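Local coordinates for thioredoxin family protein (Streptococcus pneumoniae, PDB 2YP6) that probably works as a surface-exposed thioredoxin-fold oxidoreductase that helps the bacterium withstand extracellular oxidative stress and maintain virulence, at residues 55-60 / 119-124; 73-78 / 89-94; 93-98 / 131-136; 106-109 / 114-117. One frame throughout, in Å; residues are numbered along the deposited sequence.

Contact 1. Residues 55-60 / 119-124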
loop_
_atom_site.group_PDB
_atom_site.type_symbol
_atom_site.label_atom_id
_atom_site.label_comp_id
_atom_site.label_asym_id
_atom_site.label_seq_id
_atom_site.Cartn_x
_atom_site.Cartn_y
_atom_site.Cartn_z
ATOM N N GLN A 55 -4.169 -0.157 12.348
ATOM C CA GLN A 55 -4.093 1.251 12.697
ATOM C C GLN A 55 -3.237 1.990 11.657
ATOM O O GLN A 55 -2.181 1.507 11.259
ATOM C CB GLN A 55 -3.464 1.439 14.089
ATOM C CG GLN A 55 -4.312 0.919 15.218
ATOM C CD GLN A 55 -5.652 1.632 15.288
ATOM O OE1 GLN A 55 -6.701 1.008 15.174
ATOM N NE2 GLN A 55 -5.616 2.949 15.476
ATOM N N SER A 56 -3.686 3.170 11.244
ATOM C CA SER A 56 -2.902 4.027 10.375
ATOM C C SER A 56 -1.942 4.853 11.229
ATOM O O SER A 56 -2.099 4.932 12.447
ATOM C CB SER A 56 -3.818 4.949 9.566
ATOM O OG SER A 56 -4.413 5.930 10.400
ATOM N N MET A 57 -0.954 5.448 10.568
ATOM C CA MET A 57 0.008 6.355 11.176
ATOM C C MET A 57 -0.699 7.487 11.904
ATOM O O MET A 57 -0.199 8.018 12.906
ATOM C CB MET A 57 0.877 6.921 10.040
ATOM C CG MET A 57 1.726 8.082 10.358
ATOM S SD MET A 57 2.859 8.261 8.979
ATOM C CE MET A 57 1.775 8.682 7.629
ATOM N N ASP A 58 -1.879 7.839 11.409
ATOM C CA ASP A 58 -2.665 8.926 11.993
ATOM C C ASP A 58 -3.676 8.426 13.037
ATOM O O ASP A 58 -4.525 9.187 13.501
ATOM C CB ASP A 58 -3.362 9.769 10.903
ATOM C CG ASP A 58 -3.602 9.003 9.609
ATOM O OD1 ASP A 58 -2.669 8.323 9.115
ATOM O OD2 ASP A 58 -4.732 9.085 9.078
ATOM N N GLY A 59 -3.571 7.155 13.416
ATOM C CA GLY A 59 -4.317 6.619 14.547
ATOM C C GLY A 59 -5.760 6.207 14.291
ATOM O O GLY A 59 -6.567 6.148 15.219
ATOM N N LYS A 60 -6.077 5.919 13.036
ATOM C CA LYS A 60 -7.411 5.519 12.621
ATOM C C LYS A 60 -7.382 4.030 12.285
ATOM O O LYS A 60 -6.427 3.535 11.714
ATOM C CB LYS A 60 -7.808 6.337 11.381
ATOM C CG LYS A 60 -9.243 6.178 10.885
ATOM C CD LYS A 60 -10.256 6.762 11.876
ATOM C CE LYS A 60 -11.651 6.953 11.252
ATOM N NZ LYS A 60 -12.123 5.729 10.549
ATOM N N GLU A 119 7.252 5.340 16.978
ATOM C CA GLU A 119 7.503 6.734 17.364
ATOM C C GLU A 119 8.349 7.452 16.331
ATOM O O GLU A 119 8.126 8.626 16.050
ATOM C CB GLU A 119 8.189 6.833 18.734
ATOM C CG GLU A 119 7.368 6.287 19.884
ATOM C CD GLU A 119 7.578 4.797 20.093
ATOM O OE1 GLU A 119 8.349 4.192 19.318
ATOM O OE2 GLU A 119 6.975 4.232 21.032
ATOM N N GLN A 120 9.325 6.751 15.764
ATOM C CA GLN A 120 10.272 7.379 14.862
ATOM C C GLN A 120 9.743 7.503 13.434
ATOM O O GLN A 120 10.101 8.445 12.722
ATOM C CB GLN A 120 11.596 6.616 14.847
ATOM C CG GLN A 120 12.362 6.634 16.198
ATOM C CD GLN A 120 12.789 8.027 16.674
ATOM O OE1 GLN A 120 12.506 9.045 16.034
ATOM N NE2 GLN A 120 13.480 8.068 17.814
ATOM N N PHE A 121 8.917 6.558 13.005
ATOM C CA PHE A 121 8.506 6.528 11.604
ATOM C C PHE A 121 7.821 7.810 11.115
ATOM O O PHE A 121 8.188 8.342 10.063
ATOM C CB PHE A 121 7.639 5.315 11.273
ATOM C CG PHE A 121 7.257 5.258 9.826
ATOM C CD1 PHE A 121 8.118 4.714 8.890
ATOM C CD2 PHE A 121 6.069 5.815 9.395
ATOM C CE1 PHE A 121 7.797 4.715 7.553
ATOM C CE2 PHE A 121 5.743 5.821 8.063
ATOM C CZ PHE A 121 6.608 5.261 7.143
ATOM N N PRO A 122 6.825 8.299 11.854
ATOM C CA PRO A 122 6.116 9.472 11.337
ATOM C C PRO A 122 7.003 10.702 11.214
ATOM O O PRO A 122 6.829 11.463 10.259
ATOM C CB PRO A 122 4.959 9.676 12.325
ATOM C CG PRO A 122 5.198 8.762 13.465
ATOM C CD PRO A 122 6.221 7.759 13.086
ATOM N N GLN A 123 7.957 10.866 12.124
ATOM C CA GLN A 123 8.896 11.970 12.065
ATOM C C GLN A 123 9.732 11.866 10.789
ATOM O O GLN A 123 9.869 12.835 10.029
ATOM C CB GLN A 123 9.800 11.977 13.317
ATOM C CG GLN A 123 11.059 12.846 13.162
ATOM C CD GLN A 123 11.955 12.874 14.413
ATOM O OE1 GLN A 123 11.889 11.990 15.274
ATOM N NE2 GLN A 123 12.801 13.897 14.504
ATOM N N TRP A 124 10.271 10.680 10.541
ATOM C CA TRP A 124 11.044 10.432 9.331
ATOM C C TRP A 124 10.204 10.692 8.054
ATOM O O TRP A 124 10.672 11.322 7.110
ATOM C CB TRP A 124 11.547 8.981 9.332
ATOM C CG TRP A 124 12.232 8.617 8.065
ATOM C CD1 TRP A 124 13.533 8.864 7.745
ATOM C CD2 TRP A 124 11.656 7.960 6.923
ATOM N NE1 TRP A 124 13.803 8.391 6.485
ATOM C CE2 TRP A 124 12.672 7.841 5.957
ATOM C CE3 TRP A 124 10.387 7.458 6.626
ATOM C CZ2 TRP A 124 12.456 7.256 4.714
ATOM C CZ3 TRP A 124 10.184 6.865 5.404
ATOM C CH2 TRP A 124 11.214 6.764 4.465
#

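Contact 2. Residues 73-78 / 89-94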
loop_
_atom_site.group_PDB
_atom_site.type_symbol
_atom_site.label_atom_id
_atom_site.label_comp_id
_atom_site.label_asym_id
_atom_site.label_seq_id
_atom_site.Cartn_x
_atom_site.Cartn_y
_atom_site.Cartn_z
ATOM N N TYR A 73 -5.128 0.281 -4.548
ATOM C CA TYR A 73 -3.684 0.184 -4.836
ATOM C C TYR A 73 -3.022 -0.059 -3.489
ATOM O O TYR A 73 -3.021 0.829 -2.633
ATOM C CB TYR A 73 -3.267 1.493 -5.457
ATOM C CG TYR A 73 -1.815 1.701 -5.889
ATOM C CD1 TYR A 73 -0.745 1.568 -5.006
ATOM C CD2 TYR A 73 -1.537 2.137 -7.168
ATOM C CE1 TYR A 73 0.559 1.826 -5.416
ATOM C CE2 TYR A 73 -0.235 2.390 -7.587
ATOM C CZ TYR A 73 0.814 2.235 -6.695
ATOM O OH TYR A 73 2.117 2.524 -7.112
ATOM N N LEU A 74 -2.532 -1.287 -3.265
ATOM C CA LEU A 74 -2.010 -1.666 -1.943
ATOM C C LEU A 74 -0.526 -1.902 -2.056
ATOM O O LEU A 74 -0.123 -2.837 -2.732
ATOM C CB LEU A 74 -2.712 -2.925 -1.433
ATOM C CG LEU A 74 -2.323 -3.407 -0.044
ATOM C CD1 LEU A 74 -2.720 -2.427 1.036
ATOM C CD2 LEU A 74 -2.973 -4.774 0.225
ATOM N N LYS A 75 0.268 -1.041 -1.423
ATOM C CA LYS A 75 1.724 -1.104 -1.537
ATOM C C LYS A 75 2.362 -1.481 -0.222
ATOM O O LYS A 75 2.139 -0.826 0.799
ATOM C CB LYS A 75 2.286 0.239 -1.980
ATOM C CG LYS A 75 3.763 0.270 -2.174
ATOM C CD LYS A 75 4.252 1.719 -2.376
ATOM C CE LYS A 75 5.676 1.778 -2.824
ATOM N NZ LYS A 75 5.839 1.478 -4.279
ATOM N N PHE A 76 3.172 -2.528 -0.265
ATOM C CA PHE A 76 3.955 -2.957 0.878
ATOM C C PHE A 76 5.359 -2.418 0.712
ATOM O O PHE A 76 5.957 -2.585 -0.350
ATOM C CB PHE A 76 3.977 -4.497 0.972
ATOM C CG PHE A 76 2.641 -5.097 1.334
ATOM C CD1 PHE A 76 1.670 -5.318 0.354
ATOM C CD2 PHE A 76 2.335 -5.402 2.643
ATOM C CE1 PHE A 76 0.469 -5.835 0.669
ATOM C CE2 PHE A 76 1.124 -5.926 2.969
ATOM C CZ PHE A 76 0.172 -6.145 1.986
ATOM N N TRP A 77 5.884 -1.785 1.747
ATOM C CA TRP A 77 7.178 -1.135 1.652
ATOM C C TRP A 77 7.885 -1.003 2.998
ATOM O O TRP A 77 7.380 -1.433 4.017
ATOM C CB TRP A 77 7.034 0.227 0.982
ATOM C CG TRP A 77 6.281 1.296 1.759
ATOM C CD1 TRP A 77 4.958 1.324 2.054
ATOM C CD2 TRP A 77 6.841 2.507 2.305
ATOM N NE1 TRP A 77 4.647 2.473 2.765
ATOM C CE2 TRP A 77 5.788 3.217 2.918
ATOM C CE3 TRP A 77 8.125 3.052 2.322
ATOM C CZ2 TRP A 77 5.990 4.444 3.554
ATOM C CZ3 TRP A 77 8.317 4.276 2.943
ATOM C CH2 TRP A 77 7.257 4.959 3.546
ATOM N N ALA A 78 9.079 -0.427 2.968
ATOM C CA ALA A 78 9.857 -0.185 4.187
ATOM C C ALA A 78 10.739 1.034 3.986
ATOM O O ALA A 78 11.222 1.282 2.870
ATOM C CB ALA A 78 10.701 -1.395 4.522
ATOM N N PRO A 89 7.382 9.729 -3.949
ATOM C CA PRO A 89 6.886 10.972 -4.576
ATOM C C PRO A 89 5.952 10.690 -5.767
ATOM O O PRO A 89 4.926 11.375 -5.936
ATOM C CB PRO A 89 8.166 11.680 -5.023
ATOM C CG PRO A 89 9.194 11.233 -3.964
ATOM C CD PRO A 89 8.851 9.761 -3.762
ATOM N N GLU A 90 6.265 9.669 -6.550
ATOM C CA GLU A 90 5.419 9.343 -7.681
ATOM C C GLU A 90 4.045 8.899 -7.159
ATOM O O GLU A 90 3.026 9.239 -7.741
ATOM C CB GLU A 90 6.047 8.273 -8.572
ATOM C CG GLU A 90 5.167 7.959 -9.767
ATOM C CD GLU A 90 5.781 6.952 -10.736
ATOM O OE1 GLU A 90 6.751 6.264 -10.337
ATOM O OE2 GLU A 90 5.278 6.864 -11.888
ATOM N N LEU A 91 4.007 8.175 -6.039
ATOM C CA LEU A 91 2.718 7.753 -5.472
ATOM C C LEU A 91 1.903 8.953 -4.956
ATOM O O LEU A 91 0.673 8.989 -5.093
ATOM C CB LEU A 91 2.934 6.736 -4.352
ATOM C CG LEU A 91 1.662 6.051 -3.840
ATOM C CD1 LEU A 91 0.925 5.372 -4.979
ATOM C CD2 LEU A 91 1.999 5.069 -2.722
ATOM N N MET A 92 2.584 9.946 -4.390
ATOM C CA MET A 92 1.928 11.228 -4.082
ATOM C C MET A 92 1.332 11.901 -5.304
ATOM O O MET A 92 0.225 12.455 -5.212
ATOM C CB MET A 92 2.856 12.175 -3.330
ATOM C CG MET A 92 3.256 11.609 -1.976
ATOM S SD MET A 92 4.559 12.552 -1.187
ATOM C CE MET A 92 3.869 14.187 -1.206
ATOM N N GLU A 93 2.038 11.879 -6.444
ATOM C CA GLU A 93 1.440 12.350 -7.700
ATOM C C GLU A 93 0.104 11.677 -7.988
ATOM O O GLU A 93 -0.885 12.323 -8.399
ATOM C CB GLU A 93 2.343 12.065 -8.908
ATOM C CG GLU A 93 3.494 13.014 -9.091
ATOM C CD GLU A 93 4.411 12.617 -10.233
ATOM O OE1 GLU A 93 4.726 11.420 -10.412
ATOM O OE2 GLU A 93 4.839 13.516 -10.953
ATOM N N LEU A 94 0.095 10.362 -7.838
ATOM C CA LEU A 94 -1.103 9.590 -8.104
ATOM C C LEU A 94 -2.203 9.972 -7.130
ATOM O O LEU A 94 -3.361 10.160 -7.538
ATOM C CB LEU A 94 -0.793 8.098 -8.026
ATOM C CG LEU A 94 -1.819 7.148 -8.632
ATOM C CD1 LEU A 94 -1.997 7.445 -10.110
ATOM C CD2 LEU A 94 -1.374 5.739 -8.421
#

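Contact 3. Residues 93-98 / 131-136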
loop_
_atom_site.group_PDB
_atom_site.type_symbol
_atom_site.label_atom_id
_atom_site.label_comp_id
_atom_site.label_asym_id
_atom_site.label_seq_id
_atom_site.Cartn_x
_atom_site.Cartn_y
_atom_site.Cartn_z
ATOM N N GLU A 93 2.038 11.879 -6.444
ATOM C CA GLU A 93 1.440 12.350 -7.700
ATOM C C GLU A 93 0.104 11.677 -7.988
ATOM O O GLU A 93 -0.885 12.323 -8.399
ATOM C CB GLU A 93 2.343 12.065 -8.908
ATOM C CG GLU A 93 3.494 13.014 -9.091
ATOM C CD GLU A 93 4.411 12.617 -10.233
ATOM O OE1 GLU A 93 4.726 11.420 -10.412
ATOM O OE2 GLU A 93 4.839 13.516 -10.953
ATOM N N LEU A 94 0.095 10.362 -7.838
ATOM C CA LEU A 94 -1.103 9.590 -8.104
ATOM C C LEU A 94 -2.203 9.972 -7.130
ATOM O O LEU A 94 -3.361 10.160 -7.538
ATOM C CB LEU A 94 -0.793 8.098 -8.026
ATOM C CG LEU A 94 -1.819 7.148 -8.632
ATOM C CD1 LEU A 94 -1.997 7.445 -10.110
ATOM C CD2 LEU A 94 -1.374 5.739 -8.421
ATOM N N ALA A 95 -1.858 10.122 -5.857
ATOM C CA ALA A 95 -2.864 10.451 -4.847
ATOM C C ALA A 95 -3.505 11.811 -5.104
ATOM O O ALA A 95 -4.674 12.025 -4.787
ATOM C CB ALA A 95 -2.281 10.390 -3.465
ATOM N N ALA A 96 -2.761 12.705 -5.744
ATOM C CA ALA A 96 -3.226 14.056 -5.999
ATOM C C ALA A 96 -4.207 14.134 -7.165
ATOM O O ALA A 96 -4.864 15.152 -7.341
ATOM C CB ALA A 96 -2.030 14.975 -6.277
ATOM N N LYS A 97 -4.278 13.089 -7.985
ATOM C CA LYS A 97 -5.163 13.100 -9.149
ATOM C C LYS A 97 -6.614 12.994 -8.671
ATOM O O LYS A 97 -6.927 12.172 -7.813
ATOM C CB LYS A 97 -4.875 11.929 -10.093
ATOM C CG LYS A 97 -3.449 11.832 -10.616
ATOM C CD LYS A 97 -3.364 11.978 -12.104
ATOM C CE LYS A 97 -1.925 11.885 -12.577
ATOM N NZ LYS A 97 -1.585 10.515 -13.036
ATOM N N PRO A 98 -7.494 13.825 -9.220
ATOM C CA PRO A 98 -8.905 13.804 -8.826
ATOM C C PRO A 98 -9.673 12.691 -9.529
ATOM O O PRO A 98 -9.210 12.171 -10.544
ATOM C CB PRO A 98 -9.407 15.161 -9.322
ATOM C CG PRO A 98 -8.623 15.393 -10.563
ATOM C CD PRO A 98 -7.232 14.844 -10.255
ATOM N N LYS A 131 3.534 13.022 2.245
ATOM C CA LYS A 131 2.225 13.277 2.831
ATOM C C LYS A 131 1.135 12.837 1.867
ATOM O O LYS A 131 1.413 12.470 0.735
ATOM C CB LYS A 131 2.069 14.756 3.176
ATOM C CG LYS A 131 2.215 15.672 1.980
ATOM C CD LYS A 131 2.172 17.133 2.412
ATOM C CE LYS A 131 2.055 18.059 1.218
ATOM N NZ LYS A 131 0.650 18.132 0.700
ATOM N N ASP A 132 -0.111 12.873 2.336
ATOM C CA ASP A 132 -1.272 12.480 1.538
ATOM C C ASP A 132 -1.285 11.021 1.133
ATOM O O ASP A 132 -2.033 10.641 0.233
ATOM C CB ASP A 132 -1.407 13.379 0.302
ATOM C CG ASP A 132 -1.507 14.858 0.668
ATOM O OD1 ASP A 132 -2.146 15.189 1.689
ATOM O OD2 ASP A 132 -0.908 15.700 -0.032
ATOM N N ILE A 133 -0.482 10.198 1.799
ATOM C CA ILE A 133 -0.422 8.770 1.507
ATOM C C ILE A 133 -0.734 8.027 2.796
ATOM O O ILE A 133 -0.010 8.193 3.760
ATOM C CB ILE A 133 0.993 8.344 1.052
ATOM C CG1 ILE A 133 1.333 8.985 -0.286
ATOM C CG2 ILE A 133 1.099 6.814 0.946
ATOM C CD1 ILE A 133 0.338 8.682 -1.375
ATOM N N PRO A 134 -1.814 7.227 2.827
ATOM C CA PRO A 134 -2.053 6.407 4.019
ATOM C C PRO A 134 -0.947 5.420 4.289
ATOM O O PRO A 134 -0.484 4.693 3.391
ATOM C CB PRO A 134 -3.344 5.657 3.679
ATOM C CG PRO A 134 -4.013 6.499 2.669
ATOM C CD PRO A 134 -2.926 7.104 1.859
ATOM N N VAL A 135 -0.530 5.368 5.545
ATOM C CA VAL A 135 0.427 4.357 5.947
ATOM C C VAL A 135 -0.179 3.554 7.073
ATOM O O VAL A 135 -0.521 4.102 8.121
ATOM C CB VAL A 135 1.755 4.964 6.437
ATOM C CG1 VAL A 135 2.715 3.854 6.870
ATOM C CG2 VAL A 135 2.389 5.842 5.365
ATOM N N LEU A 136 -0.318 2.258 6.835
ATOM C CA LEU A 136 -0.901 1.359 7.810
ATOM C C LEU A 136 0.211 0.580 8.508
ATOM O O LEU A 136 1.192 0.181 7.880
ATOM C CB LEU A 136 -1.848 0.395 7.121
ATOM C CG LEU A 136 -2.974 1.037 6.296
ATOM C CD1 LEU A 136 -3.918 -0.056 5.861
ATOM C CD2 LEU A 136 -3.702 2.144 7.054
#

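Contact 4. Residues 106-109 / 114-117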
loop_
_atom_site.group_PDB
_atom_site.type_symbol
_atom_site.label_atom_id
_atom_site.label_comp_id
_atom_site.label_asym_id
_atom_site.label_seq_id
_atom_site.Cartn_x
_atom_site.Cartn_y
_atom_site.Cartn_z
ATOM N N THR A 106 -0.923 2.098 1.821
ATOM C CA THR A 106 0.404 1.507 1.917
ATOM C C THR A 106 0.552 0.898 3.293
ATOM O O THR A 106 -0.109 1.341 4.221
ATOM C CB THR A 106 1.540 2.498 1.615
ATOM O OG1 THR A 106 1.826 3.296 2.775
ATOM C CG2 THR A 106 1.183 3.384 0.417
ATOM N N VAL A 107 1.420 -0.109 3.392
ATOM C CA VAL A 107 1.633 -0.874 4.607
ATOM C C VAL A 107 3.129 -1.002 4.916
ATOM O O VAL A 107 3.928 -1.368 4.038
ATOM C CB VAL A 107 1.033 -2.295 4.482
ATOM C CG1 VAL A 107 1.078 -3.021 5.853
ATOM C CG2 VAL A 107 -0.400 -2.258 3.909
ATOM N N ILE A 108 3.492 -0.681 6.153
ATOM C CA ILE A 108 4.830 -0.958 6.677
ATOM C C ILE A 108 4.673 -1.872 7.890
ATOM O O ILE A 108 3.579 -2.066 8.401
ATOM C CB ILE A 108 5.604 0.318 7.073
ATOM C CG1 ILE A 108 4.912 1.021 8.222
ATOM C CG2 ILE A 108 5.743 1.264 5.901
ATOM C CD1 ILE A 108 5.733 2.093 8.932
ATOM N N ALA A 109 5.786 -2.426 8.345
ATOM C CA ALA A 109 5.814 -3.289 9.510
ATOM C C ALA A 109 6.706 -2.618 10.540
ATOM O O ALA A 109 7.920 -2.892 10.599
ATOM C CB ALA A 109 6.356 -4.641 9.133
ATOM N N GLY A 114 14.142 -4.293 11.132
ATOM C CA GLY A 114 14.876 -3.087 10.824
ATOM C C GLY A 114 14.052 -1.861 10.525
ATOM O O GLY A 114 14.616 -0.781 10.438
ATOM N N GLU A 115 12.740 -1.995 10.359
ATOM C CA GLU A 115 11.900 -0.821 10.185
ATOM C C GLU A 115 11.957 0.043 11.439
ATOM O O GLU A 115 12.243 -0.434 12.544
ATOM C CB GLU A 115 10.459 -1.235 9.879
ATOM C CG GLU A 115 9.494 -0.108 9.608
ATOM C CD GLU A 115 9.935 0.775 8.447
ATOM O OE1 GLU A 115 9.678 0.396 7.279
ATOM O OE2 GLU A 115 10.561 1.834 8.701
ATOM N N LYS A 116 11.689 1.326 11.229
ATOM C CA LYS A 116 11.645 2.324 12.278
ATOM C C LYS A 116 10.547 2.036 13.289
ATOM O O LYS A 116 9.543 1.406 12.969
ATOM C CB LYS A 116 11.433 3.704 11.628
ATOM C CG LYS A 116 12.703 4.164 10.905
ATOM C CD LYS A 116 12.523 5.435 10.101
ATOM C CE LYS A 116 13.811 5.755 9.342
ATOM N NZ LYS A 116 14.934 6.061 10.239
ATOM N N THR A 117 10.729 2.523 14.500
ATOM C CA THR A 117 9.720 2.326 15.522
ATOM C C THR A 117 8.494 3.164 15.193
ATOM O O THR A 117 8.560 4.103 14.398
ATOM C CB THR A 117 10.205 2.758 16.879
ATOM O OG1 THR A 117 10.527 4.160 16.840
ATOM C CG2 THR A 117 11.430 1.940 17.300
HETATM O O HOH W 1 8.244 -1.922 6.810
#

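Contact 1. Residues 55-60 / 119-124
M57 reaches F121 and P122 in a Met-aromatic contact that joins the turn of a beta hairpin, strands 53-56 and 61-63, to helix 120-127 of this thioredoxin-fold domain. The methionine stands at the second position of the type I turn from S56 to G59 and points toward the helix. Its first two torsions are both extended (chi1 167°, chi2 168°), which carries the sulfur well out from the turn; the bend at the third then swings CE off to one side. The sulfur, not the methyl, is therefore what meets the ring: SD lies 3.9 Å from F121 CE2 and 4.1 Å from F121 CD2. It sits near the plane of the phenyl group, 5.1 Å from the F121 ring centroid and 81° off the ring normal, at the edge and not over a face. The methionine chain stands roughly perpendicular to the phenylalanine. P122 supports the methionine further back, its CB 4.1 Å from M57 CG, the two running alongside in opposed senses. Y137 touches both M57 and P122, and V135, the backbone partner of M57, also packs on its side chain. The turn that presents M57 is held from within. G59 N donates to S56 O at 2.8 Å, and G59 itself takes a positive phi. The hydroxyl of S56 receives two backbone N-H groups, a weak bond from D58 N and a well-aligned one from K60 N, with K60 N to S56 OG at 3.1 Å.

Contact 2. Residues 73-78 / 89-94
L91 lays a methyl over one face of the Y73 ring, the tight heart of the packing between strand 71-76 and helix 88-96. L91 CD1 is 3.9 Å from the Y73 ring centroid and 27° off the ring normal, a CH-pi contact, and comes to 3.6 Å from Y73 CZ. L94, one turn further along the helix, brings its CD2 obliquely to the same ring, 3.6 Å from Y73 CE2. Y73 has CG anti to N (chi1 -179°), which sets its ring against both leucines. The packing is looser at K75, whose CD stays 4.1 Å from L91 CD2. Only its aliphatic part meets the helix; NZ bonds to S87 OG and pairs with E155 in a salt bridge. The far side of the helix, with E93, faces solvent. The axes of the short segments run nearly antiparallel, at 164° and 12.3 Å apart, as suits a helix returning in a beta-alpha-beta crossover from strand 71-76 to its parallel neighbour 102-108. L91 also rests on T106 and L94 on F102 of that second strand, and helix 174-182 flanks the site through A177 against Y73.

Contact 3. Residues 93-98 / 131-136
D132, which sets its backbone carbonyl against A95, holds K131 with its carboxylate: K131 NZ to D132 OD2 is 3.0 Å, a salt bridge between sequence neighbours. The ammonium comes from the syn side of the carboxylate, 28° out of its plane. K131 turns at its first torsion (chi1 59°), runs extended through the next two and bends again at the last, which brings NZ to the aspartate. This pair is exposed, while the contact itself is small, one methyl against a peptide oxygen and a methyl. The methyl of A95 points at segment 131-136 and meets two adjoining groups there. A95 CB is 3.7 Å from D132 O and 3.8 Å from I133 CD1, ordinary packing distances. With only a methyl between them the backbones come close, A95 CA and D132 CA being 6.9 Å apart. D132 has a positive phi, a left-handed backbone conformation at the bend that precedes strand 135-137. I133 does not start out toward the helix, but CG1 lies beside the backbone N and a second bend (chi2 -56°) brings CD1 to A95. The same side chain packs on M88, L91 and M92 of helix 88-96. Near the end of the helix K97 N bonds to L94 O at 3.1 Å. The contact thus closes the C-terminal end of helix 88-96 over the lead-in to strand 135-137, with strand 102-108 alongside: I104 touches A95 and T106 packs on I133.

Contact 4. Residues 106-109 / 114-117
A109 and E115 make the direct part of this contact, a close meeting of a backbone oxygen with side-chain carbons. A109 O lies 3.1 Å from E115 CB and 3.3 Å from E115 CG, tight for carbon against oxygen. I108 adds a looser carbon-to-oxygen approach, its CB 4.1 Å from E115 OE1, and the rest of I108 packs on F121, V135 and Y137. Hydrogen bonds run through water and within the loop. One water accepts from A109 N at 2.9 Å and donates to E115 OE1 at 2.8 Å, linking the residue just after strand 102-108 to the carboxylate. The other oxygen turns to its own chain, where K116 N donates to E115 OE2 at 2.8 Å and 158°, arriving on the anti side and 24° out of the carboxylate plane; S79 OG bonds to OE2 as well. The bend at chi2 (58°) folds the carboxylate back toward the loop, within range of K116 N. With both oxygens engaged by polar partners, the buried group is held against rotation. That probably helps to hold the loop beside G114, which touches the bound 3-cyclohexyl-1-propylphosphocholine, and close to the C81-C84 disulfide.

How the contacts relate
Contacts 2 and 4 are buried, while contacts 1 and 3 lie partly at the surface. Contacts 2 and 3 share helix 88-96: its middle packs on a tyrosine of the central sheet, its end on the lead-in to strand 135-137. Strands 53-56, 135-137, 102-108 and 71-76 stand side by side, and W77 NE1 bonding to T106 OG1 ties contact 2 to contact 4. F121 of contact 1 packs on W77 of contact 2 and on I108 of contact 4. The chemistry varies accordingly: sulfur-aromatic in contact 1, aliphatic-aromatic in contact 2, a bare methyl in contact 3, and water with a carboxylate in contact 4 beside the ligand.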